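Local structure of methylenetetrahydrofolate--tRNA-(uracil-5-)-methyltransferase TrmFO (Thermus thermophilus, 3G5S) at residues 154-165 with 301-312; 221-229 with 275-283. The protein is a flavoprotein methyltransferase that uses methylenetetrahydrofolate and FAD to convert uridine 54 of tRNA into 5-methyluridine. All blocks are in the same frame, centred on the assembly; numbering follows the deposited sequence.

How the contacts relate
Contact 1 lies nearer the middle of the chain, its centre about 8 Å from the chain's centre, whereas contact 2 is about 19 Å out yet is well buried. The first joins two long, extended segments mainly by backbone bonds, with short strands at either end and an irregular middle. The second sets the start of helix 226-231 against a loop, and side-chain amide, hydroxyl and carboxylate groups do much of the holding. Contact 2 is nested within the chain loop that contact 1 closes. The two meet directly, W283 stacking on Y304, and both line the glutathione pocket: 154-165 with Y312 takes its amino group, G276 a carboxylate oxygen.

Contact 1 (154-165 with 301-312); sequences LAYYDAASPIVL and IVRYGVMHRNTY. With GSH (glutathione), chain C.
Y156 O is gripped by two donors from 301-312: the backbone N310 N at 2.9 Å, nearly straight but well above the carbonyl plane, and R309 NH1 at 3.1 Å, much more bent. R309 bends at its second torsion (81°), which carries the guanidinium back alongside the Y156 ring, NH1 at the ring's edge. The long, bent chain and flat guanidinium of an arginine let NH1 donate both to Y156 O and, in the guanidinium plane, to T311 OG1 at 2.8 Å. One residue back, A155 N bonds to Y312 O at 2.9 Å, and A155 CB meets Y312 CE1 at 3.6 Å, a small side chain letting the ring lie close beside the strand. Y312 OH, which also bonds to F390 O, joins Y157 O and D158 O around glutathione N1, a cluster of acceptors apt for an amino group. In the middle, A160 CB sits over one face of the R303 guanidinium, 3.9 Å from NE, while NH1 turns to Y304 O and NH2 to P392 O. At the far end V302 and R303 both face I163, a classic beta bulge: V302 N reaches I163 O at 2.9 Å and I163 N reaches R303 O at 2.8 Å. Strand 163-165 thus runs between 271-274 and the edge strand 301-303 of an antiparallel sheet, with P162 and I301 against helix 283-290 and, at the other end, L154 and Y156 against helix 139-149.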
loop_
_atom_site.group_PDB
_atom_site.type_symbol
_atom_site.label_atom_id
_atom_site.label_comp_id
_atom_site.label_asym_id
_atom_site.label_seq_id
_atom_site.Cartn_x
_atom_site.Cartn_y
_atom_site.Cartn_z
ATOM N N LEU A 154 -14.529 -1.226 5.983
ATOM C CA LEU A 154 -14.058 -2.062 4.892
ATOM C C LEU A 154 -14.521 -1.434 3.584
ATOM O O LEU A 154 -15.687 -1.063 3.451
ATOM C CB LEU A 154 -14.572 -3.498 5.024
ATOM C CG LEU A 154 -14.162 -4.469 3.915
ATOM C CD1 LEU A 154 -14.027 -5.888 4.443
ATOM C CD2 LEU A 154 -15.154 -4.422 2.752
ATOM N N ALA A 155 -13.598 -1.286 2.641
ATOM C CA ALA A 155 -13.899 -0.742 1.328
ATOM C C ALA A 155 -13.753 -1.832 0.277
ATOM O O ALA A 155 -13.011 -2.797 0.473
ATOM C CB ALA A 155 -12.977 0.426 1.022
ATOM N N TYR A 156 -14.459 -1.660 -0.842
ATOM C CA TYR A 156 -14.422 -2.617 -1.944
ATOM C C TYR A 156 -13.646 -2.102 -3.152
ATOM O O TYR A 156 -13.390 -2.858 -4.085
ATOM C CB TYR A 156 -15.836 -3.006 -2.374
ATOM C CG TYR A 156 -16.567 -3.832 -1.346
ATOM C CD1 TYR A 156 -16.248 -5.166 -1.145
ATOM C CD2 TYR A 156 -17.571 -3.275 -0.571
ATOM C CE1 TYR A 156 -16.913 -5.925 -0.197
ATOM C CE2 TYR A 156 -18.242 -4.023 0.375
ATOM C CZ TYR A 156 -17.908 -5.348 0.558
ATOM O OH TYR A 156 -18.578 -6.095 1.502
ATOM N N TYR A 157 -13.301 -0.819 -3.146
ATOM C CA TYR A 157 -12.485 -0.235 -4.206
ATOM C C TYR A 157 -11.606 0.833 -3.590
ATOM O O TYR A 157 -11.924 1.371 -2.532
ATOM C CB TYR A 157 -13.350 0.340 -5.342
ATOM C CG TYR A 157 -14.233 1.519 -4.977
ATOM C CD1 TYR A 157 -13.732 2.817 -4.960
ATOM C CD2 TYR A 157 -15.579 1.336 -4.694
ATOM C CE1 TYR A 157 -14.547 3.895 -4.645
ATOM C CE2 TYR A 157 -16.400 2.406 -4.380
ATOM C CZ TYR A 157 -15.879 3.684 -4.358
ATOM O OH TYR A 157 -16.695 4.751 -4.047
ATOM N N ASP A 158 -10.526 1.225 -4.268
ATOM C CA ASP A 158 -9.614 2.226 -3.683
ATOM C C ASP A 158 -9.802 3.711 -4.077
ATOM O O ASP A 158 -9.925 4.571 -3.204
ATOM C CB ASP A 158 -8.144 1.803 -3.808
ATOM C CG ASP A 158 -7.794 1.268 -5.177
ATOM O OD1 ASP A 158 -8.477 1.621 -6.163
ATOM O OD2 ASP A 158 -6.814 0.497 -5.260
ATOM N N ALA A 159 -9.806 4.015 -5.370
ATOM C CA ALA A 159 -10.043 5.386 -5.820
ATOM C C ALA A 159 -9.074 6.382 -5.179
ATOM O O ALA A 159 -9.477 7.400 -4.627
ATOM C CB ALA A 159 -11.487 5.799 -5.553
ATOM N N ALA A 160 -7.793 6.075 -5.261
ATOM C CA ALA A 160 -6.746 6.911 -4.711
ATOM C C ALA A 160 -6.401 8.060 -5.643
ATOM O O ALA A 160 -6.356 7.897 -6.856
ATOM C CB ALA A 160 -5.518 6.080 -4.437
ATOM N N SER A 161 -6.148 9.217 -5.045
ATOM C CA SER A 161 -5.591 10.326 -5.790
ATOM C C SER A 161 -4.071 10.347 -5.598
ATOM O O SER A 161 -3.531 9.680 -4.716
ATOM C CB SER A 161 -6.206 11.637 -5.327
ATOM O OG SER A 161 -5.761 11.937 -4.024
ATOM N N PRO A 162 -3.368 11.098 -6.445
ATOM C CA PRO A 162 -1.914 11.169 -6.286
ATOM C C PRO A 162 -1.507 11.867 -4.991
ATOM O O PRO A 162 -2.205 12.767 -4.517
ATOM C CB PRO A 162 -1.474 12.025 -7.480
ATOM C CG PRO A 162 -2.626 12.001 -8.427
ATOM C CD PRO A 162 -3.845 11.883 -7.596
ATOM N N ILE A 163 -0.364 11.452 -4.452
ATOM C CA ILE A 163 0.215 12.035 -3.248
ATOM C C ILE A 163 1.594 12.579 -3.594
ATOM O O ILE A 163 2.388 11.894 -4.245
ATOM C CB ILE A 163 0.361 10.975 -2.141
ATOM C CG1 ILE A 163 -1.003 10.345 -1.845
ATOM C CG2 ILE A 163 0.974 11.583 -0.892
ATOM C CD1 ILE A 163 -0.961 9.291 -0.753
ATOM N N VAL A 164 1.865 13.805 -3.161
ATOM C CA VAL A 164 3.150 14.449 -3.408
ATOM C C VAL A 164 3.900 14.669 -2.104
ATOM O O VAL A 164 3.314 14.718 -1.019
ATOM C CB VAL A 164 2.997 15.797 -4.146
ATOM C CG1 VAL A 164 2.280 15.599 -5.471
ATOM C CG2 VAL A 164 2.265 16.813 -3.293
ATOM N N LEU A 165 5.212 14.797 -2.229
ATOM C CA LEU A 165 6.072 15.111 -1.106
ATOM C C LEU A 165 5.950 16.595 -0.774
ATOM O O LEU A 165 6.134 17.447 -1.637
ATOM C CB LEU A 165 7.517 14.771 -1.469
ATOM C CG LEU A 165 8.544 14.723 -0.339
ATOM C CD1 LEU A 165 8.272 13.521 0.548
ATOM C CD2 LEU A 165 9.953 14.658 -0.905
ATOM N N ILE A 301 5.950 13.026 -6.946
ATOM C CA ILE A 301 4.810 12.171 -6.667
ATOM C C ILE A 301 5.315 10.892 -6.035
ATOM O O ILE A 301 6.094 10.164 -6.650
ATOM C CB ILE A 301 4.024 11.848 -7.950
ATOM C CG1 ILE A 301 3.427 13.129 -8.537
ATOM C CG2 ILE A 301 2.938 10.820 -7.669
ATOM C CD1 ILE A 301 3.478 13.192 -10.042
ATOM N N VAL A 302 4.880 10.627 -4.806
ATOM C CA VAL A 302 5.327 9.442 -4.090
ATOM C C VAL A 302 4.328 8.288 -4.153
ATOM O O VAL A 302 4.707 7.146 -3.917
ATOM C CB VAL A 302 5.701 9.756 -2.624
ATOM C CG1 VAL A 302 6.896 10.691 -2.568
ATOM C CG2 VAL A 302 4.520 10.348 -1.875
ATOM N N ARG A 303 3.069 8.570 -4.476
ATOM C CA ARG A 303 2.083 7.509 -4.634
ATOM C C ARG A 303 1.117 7.953 -5.720
ATOM O O ARG A 303 0.471 8.986 -5.581
ATOM C CB ARG A 303 1.344 7.258 -3.313
ATOM C CG ARG A 303 0.457 6.025 -3.316
ATOM C CD ARG A 303 -0.963 6.279 -3.877
ATOM N NE ARG A 303 -1.830 5.202 -3.417
ATOM C CZ ARG A 303 -2.142 4.104 -4.104
ATOM N NH1 ARG A 303 -1.743 3.943 -5.362
ATOM N NH2 ARG A 303 -2.893 3.170 -3.524
ATOM N N TYR A 304 1.054 7.206 -6.816
ATOM C CA TYR A 304 0.191 7.574 -7.934
ATOM C C TYR A 304 -1.263 7.166 -7.699
ATOM O O TYR A 304 -1.547 6.209 -6.981
ATOM C CB TYR A 304 0.720 6.969 -9.232
ATOM C CG TYR A 304 1.911 7.718 -9.780
ATOM C CD1 TYR A 304 1.726 8.835 -10.583
ATOM C CD2 TYR A 304 3.215 7.333 -9.485
ATOM C CE1 TYR A 304 2.787 9.543 -11.084
ATOM C CE2 TYR A 304 4.296 8.040 -9.989
ATOM C CZ TYR A 304 4.071 9.144 -10.786
ATOM O OH TYR A 304 5.122 9.858 -11.298
ATOM N N GLY A 305 -2.192 7.895 -8.306
ATOM C CA GLY A 305 -3.601 7.564 -8.178
ATOM C C GLY A 305 -3.967 6.299 -8.927
ATOM O O GLY A 305 -3.352 5.972 -9.949
ATOM N N VAL A 306 -4.960 5.585 -8.407
ATOM C CA VAL A 306 -5.459 4.368 -9.033
ATOM C C VAL A 306 -6.943 4.207 -8.743
ATOM O O VAL A 306 -7.457 4.753 -7.765
ATOM C CB VAL A 306 -4.733 3.106 -8.531
ATOM C CG1 VAL A 306 -3.259 3.155 -8.890
ATOM C CG2 VAL A 306 -4.949 2.920 -7.033
HETATM N N MSE A 307 -7.617 3.450 -9.606
HETATM C CA MSE A 307 -9.045 3.174 -9.495
HETATM C C MSE A 307 -9.269 1.710 -9.778
HETATM O O MSE A 307 -9.345 1.322 -10.940
HETATM C CB MSE A 307 -9.829 3.919 -10.582
HETATM C CG MSE A 307 -9.895 5.423 -10.472
HETATM SE SE MSE A 307 -11.494 6.076 -9.552
HETATM C CE MSE A 307 -12.855 4.909 -10.302
ATOM N N HIS A 308 -9.384 0.883 -8.754
ATOM C CA HIS A 308 -9.738 -0.494 -9.043
ATOM C C HIS A 308 -10.464 -1.209 -7.926
ATOM O O HIS A 308 -10.535 -0.741 -6.787
ATOM C CB HIS A 308 -8.538 -1.319 -9.528
ATOM C CG HIS A 308 -7.291 -1.126 -8.725
ATOM N ND1 HIS A 308 -7.184 -1.510 -7.407
ATOM C CD2 HIS A 308 -6.086 -0.613 -9.068
ATOM C CE1 HIS A 308 -5.967 -1.236 -6.968
ATOM N NE2 HIS A 308 -5.285 -0.683 -7.954
ATOM N N ARG A 309 -11.026 -2.348 -8.298
ATOM C CA ARG A 309 -11.614 -3.275 -7.359
ATOM C C ARG A 309 -10.527 -3.750 -6.399
ATOM O O ARG A 309 -9.490 -4.262 -6.826
ATOM C CB ARG A 309 -12.207 -4.447 -8.133
ATOM C CG ARG A 309 -12.627 -5.613 -7.290
ATOM C CD ARG A 309 -13.983 -5.386 -6.666
ATOM N NE ARG A 309 -14.388 -6.578 -5.937
ATOM C CZ ARG A 309 -14.078 -6.808 -4.667
ATOM N NH1 ARG A 309 -13.382 -5.914 -3.982
ATOM N NH2 ARG A 309 -14.471 -7.927 -4.079
ATOM N N ASN A 310 -10.770 -3.576 -5.107
ATOM C CA ASN A 310 -9.738 -3.797 -4.099
ATOM C C ASN A 310 -10.378 -3.775 -2.724
ATOM O O ASN A 310 -10.696 -2.710 -2.211
ATOM C CB ASN A 310 -8.680 -2.679 -4.208
ATOM C CG ASN A 310 -7.441 -2.918 -3.339
ATOM O OD1 ASN A 310 -6.488 -3.579 -3.756
ATOM N ND2 ASN A 310 -7.434 -2.339 -2.141
ATOM N N THR A 311 -10.578 -4.946 -2.130
ATOM C CA THR A 311 -11.090 -5.023 -0.765
ATOM C C THR A 311 -9.982 -4.767 0.239
ATOM O O THR A 311 -8.929 -5.407 0.192
ATOM C CB THR A 311 -11.716 -6.380 -0.493
ATOM O OG1 THR A 311 -12.869 -6.513 -1.327
ATOM C CG2 THR A 311 -12.146 -6.491 0.949
ATOM N N TYR A 312 -10.220 -3.832 1.151
ATOM C CA TYR A 312 -9.241 -3.527 2.180
ATOM C C TYR A 312 -9.889 -2.873 3.392
ATOM O O TYR A 312 -10.978 -2.300 3.311
ATOM C CB TYR A 312 -8.099 -2.653 1.616
ATOM C CG TYR A 312 -8.508 -1.232 1.291
ATOM C CD1 TYR A 312 -9.229 -0.938 0.138
ATOM C CD2 TYR A 312 -8.181 -0.181 2.135
ATOM C CE1 TYR A 312 -9.611 0.360 -0.156
ATOM C CE2 TYR A 312 -8.556 1.122 1.845
ATOM C CZ TYR A 312 -9.276 1.388 0.696
ATOM O OH TYR A 312 -9.667 2.675 0.389
HETATM N N1 GSH C . -11.939 3.778 -1.099
HETATM C CA1 GSH C . -12.549 4.178 0.156
HETATM C C1 GSH C . -14.045 3.907 0.201
HETATM O O11 GSH C . -14.630 3.207 -0.853
HETATM O O12 GSH C . -14.627 4.026 1.229
HETATM C CB1 GSH C . -12.196 5.598 0.591
HETATM C CG1 GSH C . -13.014 6.742 0.003
HETATM C CD1 GSH C . -12.840 7.072 -1.478
HETATM O OE1 GSH C . -12.262 6.356 -2.231
HETATM N N2 GSH C . -13.393 8.316 -1.934
HETATM C CA2 GSH C . -13.184 8.757 -3.277
HETATM C C2 GSH C . -12.175 9.898 -3.363
HETATM O O2 GSH C . -12.523 11.017 -3.186
HETATM C CB2 GSH C . -14.543 9.134 -3.842
HETATM S SG2 GSH C . -14.613 9.507 -5.607
HETATM N N3 GSH C . -10.954 9.636 -4.100
HETATM C CA3 GSH C . -10.040 10.725 -4.369
HETATM C C3 GSH C . -9.225 11.170 -3.163
HETATM O O31 GSH C . -8.908 12.306 -2.992
HETATM O O32 GSH C . -9.111 10.246 -2.143
HETATM O O HOH W 1 -4.240 0.527 -4.212
#

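Contact 2 (221-229 with 275-283); sequences EACVPVEEL and VGFQTGLKW. With GSH (glutathione), chain C.
G276 O lies against V226 CG1, a tight approach, while G276 N turns to the ligand and donates to glutathione O31 at 2.9 Å. The positive phi of G276 is one that a residue without a side chain adopts easily. F277 then offers a ring face to V226: CG1 stands 4.3 Å from the ring centroid of F277, a CH-pi contact in which a methyl of the beta-branched valine lies over the flat aromatic face. Q278 is bound twice. Its NE2 donates to V224 O at 2.8 Å in an almost straight bond (174°), with the acceptor in the amide plane, and its backbone O takes V226 N from the first turn of helix 226-231. Beside it C223 SG lies 2.5 Å from glutathione SG2, longer than a normal disulfide and shorter than ordinary packing, so the bonding state is doubtful. T279 OG1 donates to E227 OE1 at 2.7 Å, from above the carboxylate plane, and accepts L281 N at 3.0 Å, closing an ST turn that fixes the hydroxyl. G280 N meets the syn lone pair of E227 OE2 at 2.8 Å, so that both carboxylate oxygens are held. E227 gets there with CG between its backbone N and carbonyl carbon (chi1 63°) and a bend at the next bond (-89°), its chain sliding past L281, which packs on CG. With an alanine at E227, the T279 hydroxyl and G280 N would probably lose their acceptor and L281 part of its packing. E227 is thus a buried acid, with R208 packed nearby; its hydroxyl and amide donors probably stabilise its negative charge, and their bonds tie the loop to the helix start, a little way along the chain from C223 and the glutathione sulfur.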
loop_
_atom_site.group_PDB
_atom_site.type_symbol
_atom_site.label_atom_id
_atom_site.label_comp_id
_atom_site.label_asym_id
_atom_site.label_seq_id
_atom_site.Cartn_x
_atom_site.Cartn_y
_atom_site.Cartn_z
ATOM N N GLU A 221 -19.801 3.234 -8.849
ATOM C CA GLU A 221 -20.560 4.114 -9.733
ATOM C C GLU A 221 -20.791 5.625 -9.477
ATOM O O GLU A 221 -20.925 6.368 -10.447
ATOM C CB GLU A 221 -21.788 3.392 -10.308
ATOM C CG GLU A 221 -21.474 2.640 -11.621
ATOM C CD GLU A 221 -20.618 1.385 -11.433
ATOM O OE1 GLU A 221 -20.896 0.603 -10.498
ATOM O OE2 GLU A 221 -19.683 1.165 -12.239
ATOM N N ALA A 222 -20.813 6.108 -8.236
ATOM C CA ALA A 222 -20.866 7.568 -8.045
ATOM C C ALA A 222 -19.477 8.203 -7.894
ATOM O O ALA A 222 -19.335 9.429 -7.855
ATOM C CB ALA A 222 -21.771 7.951 -6.881
ATOM N N CYS A 223 -18.457 7.358 -7.817
ATOM C CA CYS A 223 -17.074 7.810 -7.775
ATOM C C CYS A 223 -16.518 7.818 -9.194
ATOM O O CYS A 223 -16.241 6.765 -9.766
ATOM C CB CYS A 223 -16.252 6.878 -6.888
ATOM S SG CYS A 223 -14.495 7.275 -6.819
ATOM N N VAL A 224 -16.358 9.008 -9.758
ATOM C CA VAL A 224 -15.975 9.147 -11.160
ATOM C C VAL A 224 -14.547 9.672 -11.268
ATOM O O VAL A 224 -14.207 10.665 -10.636
ATOM C CB VAL A 224 -16.922 10.115 -11.900
ATOM C CG1 VAL A 224 -16.580 10.181 -13.382
ATOM C CG2 VAL A 224 -18.370 9.690 -11.703
ATOM N N PRO A 225 -13.701 9.000 -12.062
ATOM C CA PRO A 225 -12.314 9.452 -12.231
ATOM C C PRO A 225 -12.279 10.887 -12.756
ATOM O O PRO A 225 -13.140 11.250 -13.557
ATOM C CB PRO A 225 -11.755 8.489 -13.283
ATOM C CG PRO A 225 -12.657 7.297 -13.241
ATOM C CD PRO A 225 -14.005 7.811 -12.874
ATOM N N VAL A 226 -11.308 11.690 -12.324
ATOM C CA VAL A 226 -11.272 13.094 -12.739
ATOM C C VAL A 226 -11.164 13.263 -14.244
ATOM O O VAL A 226 -11.710 14.212 -14.802
ATOM C CB VAL A 226 -10.136 13.903 -12.071
ATOM C CG1 VAL A 226 -10.451 14.161 -10.625
ATOM C CG2 VAL A 226 -8.790 13.201 -12.222
ATOM N N GLU A 227 -10.456 12.354 -14.903
ATOM C CA GLU A 227 -10.312 12.440 -16.348
ATOM C C GLU A 227 -11.655 12.195 -17.037
ATOM O O GLU A 227 -11.909 12.718 -18.118
ATOM C CB GLU A 227 -9.228 11.482 -16.862
ATOM C CG GLU A 227 -9.505 10.004 -16.631
ATOM C CD GLU A 227 -8.986 9.487 -15.297
ATOM O OE1 GLU A 227 -8.721 10.298 -14.381
ATOM O OE2 GLU A 227 -8.842 8.254 -15.164
ATOM N N GLU A 228 -12.516 11.406 -16.404
ATOM C CA GLU A 228 -13.858 11.185 -16.929
ATOM C C GLU A 228 -14.774 12.374 -16.627
ATOM O O GLU A 228 -15.598 12.746 -17.459
ATOM C CB GLU A 228 -14.445 9.876 -16.397
ATOM C CG GLU A 228 -15.767 9.468 -17.037
ATOM C CD GLU A 228 -15.686 9.298 -18.551
ATOM O OE1 GLU A 228 -14.586 9.012 -19.070
ATOM O OE2 GLU A 228 -16.729 9.446 -19.221
ATOM N N LEU A 229 -14.636 12.975 -15.447
ATOM C CA LEU A 229 -15.350 14.219 -15.162
ATOM C C LEU A 229 -15.026 15.272 -16.222
ATOM O O LEU A 229 -15.912 15.978 -16.700
ATOM C CB LEU A 229 -15.010 14.751 -13.770
ATOM C CG LEU A 229 -15.535 13.962 -12.567
ATOM C CD1 LEU A 229 -15.013 14.560 -11.271
ATOM C CD2 LEU A 229 -17.063 13.912 -12.563
ATOM N N VAL A 275 -6.942 16.426 -3.344
ATOM C CA VAL A 275 -8.285 16.089 -2.890
ATOM C C VAL A 275 -9.248 15.959 -4.062
ATOM O O VAL A 275 -9.379 16.873 -4.870
ATOM C CB VAL A 275 -8.803 17.148 -1.893
ATOM C CG1 VAL A 275 -10.238 16.841 -1.481
ATOM C CG2 VAL A 275 -7.890 17.215 -0.674
ATOM N N GLY A 276 -9.917 14.816 -4.162
ATOM C CA GLY A 276 -10.900 14.619 -5.208
ATOM C C GLY A 276 -10.308 14.296 -6.569
ATOM O O GLY A 276 -10.992 14.421 -7.583
ATOM N N PHE A 277 -9.046 13.862 -6.587
ATOM C CA PHE A 277 -8.354 13.545 -7.834
ATOM C C PHE A 277 -8.155 12.052 -8.062
ATOM O O PHE A 277 -7.161 11.620 -8.633
ATOM C CB PHE A 277 -7.052 14.346 -7.962
ATOM C CG PHE A 277 -7.264 15.688 -8.596
ATOM C CD1 PHE A 277 -7.835 16.731 -7.883
ATOM C CD2 PHE A 277 -6.965 15.890 -9.932
ATOM C CE1 PHE A 277 -8.072 17.959 -8.493
ATOM C CE2 PHE A 277 -7.202 17.108 -10.538
ATOM C CZ PHE A 277 -7.752 18.144 -9.822
ATOM N N GLN A 278 -9.131 11.266 -7.624
ATOM C CA GLN A 278 -9.159 9.856 -7.977
ATOM C C GLN A 278 -9.002 9.728 -9.488
ATOM O O GLN A 278 -9.593 10.490 -10.255
ATOM C CB GLN A 278 -10.465 9.203 -7.511
ATOM C CG GLN A 278 -11.727 9.737 -8.186
ATOM C CD GLN A 278 -12.243 11.039 -7.581
ATOM O OE1 GLN A 278 -11.761 11.499 -6.543
ATOM N NE2 GLN A 278 -13.249 11.631 -8.229
ATOM N N THR A 279 -8.195 8.767 -9.918
ATOM C CA THR A 279 -7.832 8.694 -11.324
ATOM C C THR A 279 -7.360 7.309 -11.723
ATOM O O THR A 279 -6.818 6.564 -10.901
ATOM C CB THR A 279 -6.726 9.715 -11.656
ATOM O OG1 THR A 279 -6.419 9.655 -13.052
ATOM C CG2 THR A 279 -5.458 9.419 -10.864
ATOM N N GLY A 280 -7.570 6.979 -12.994
ATOM C CA GLY A 280 -7.050 5.758 -13.576
ATOM C C GLY A 280 -6.021 6.037 -14.655
ATOM O O GLY A 280 -5.682 5.155 -15.436
ATOM N N LEU A 281 -5.529 7.269 -14.704
ATOM C CA LEU A 281 -4.537 7.647 -15.704
ATOM C C LEU A 281 -3.238 6.872 -15.536
ATOM O O LEU A 281 -2.870 6.492 -14.426
ATOM C CB LEU A 281 -4.240 9.138 -15.612
ATOM C CG LEU A 281 -5.342 10.078 -16.107
ATOM C CD1 LEU A 281 -4.941 11.524 -15.886
ATOM C CD2 LEU A 281 -5.663 9.828 -17.579
ATOM N N LYS A 282 -2.538 6.647 -16.642
ATOM C CA LYS A 282 -1.202 6.068 -16.575
ATOM C C LYS A 282 -0.311 7.001 -15.775
ATOM O O LYS A 282 -0.494 8.215 -15.794
ATOM C CB LYS A 282 -0.635 5.845 -17.975
ATOM C CG LYS A 282 -1.495 4.932 -18.824
ATOM C CD LYS A 282 -0.766 4.465 -20.068
ATOM C CE LYS A 282 -1.654 3.546 -20.889
ATOM N NZ LYS A 282 -0.889 2.796 -21.924
ATOM N N TRP A 283 0.655 6.436 -15.068
ATOM C CA TRP A 283 1.427 7.222 -14.119
ATOM C C TRP A 283 2.231 8.369 -14.765
ATOM O O TRP A 283 2.235 9.475 -14.238
ATOM C CB TRP A 283 2.256 6.291 -13.228
ATOM C CG TRP A 283 1.362 5.417 -12.360
ATOM C CD1 TRP A 283 -0.004 5.330 -12.415
ATOM C CD2 TRP A 283 1.776 4.502 -11.341
ATOM N NE1 TRP A 283 -0.464 4.435 -11.481
ATOM C CE2 TRP A 283 0.606 3.911 -10.810
ATOM C CE3 TRP A 283 3.016 4.131 -10.820
ATOM C CZ2 TRP A 283 0.647 2.974 -9.780
ATOM C CZ3 TRP A 283 3.049 3.197 -9.797
ATOM C CH2 TRP A 283 1.873 2.629 -9.292
HETATM N N1 GSH C . -11.939 3.778 -1.099
HETATM C CA1 GSH C . -12.549 4.178 0.156
HETATM C C1 GSH C . -14.045 3.907 0.201
HETATM O O11 GSH C . -14.630 3.207 -0.853
HETATM O O12 GSH C . -14.627 4.026 1.229
HETATM C CB1 GSH C . -12.196 5.598 0.591
HETATM C CG1 GSH C . -13.014 6.742 0.003
HETATM C CD1 GSH C . -12.840 7.072 -1.478
HETATM O OE1 GSH C . -12.262 6.356 -2.231
HETATM N N2 GSH C . -13.393 8.316 -1.934
HETATM C CA2 GSH C . -13.184 8.757 -3.277
HETATM C C2 GSH C . -12.175 9.898 -3.363
HETATM O O2 GSH C . -12.523 11.017 -3.186
HETATM C CB2 GSH C . -14.543 9.134 -3.842
HETATM S SG2 GSH C . -14.613 9.507 -5.607
HETATM N N3 GSH C . -10.954 9.636 -4.100
HETATM C CA3 GSH C . -10.040 10.725 -4.369
HETATM C C3 GSH C . -9.225 11.170 -3.163
HETATM O O31 GSH C . -8.908 12.306 -2.992
HETATM O O32 GSH C . -9.111 10.246 -2.143
#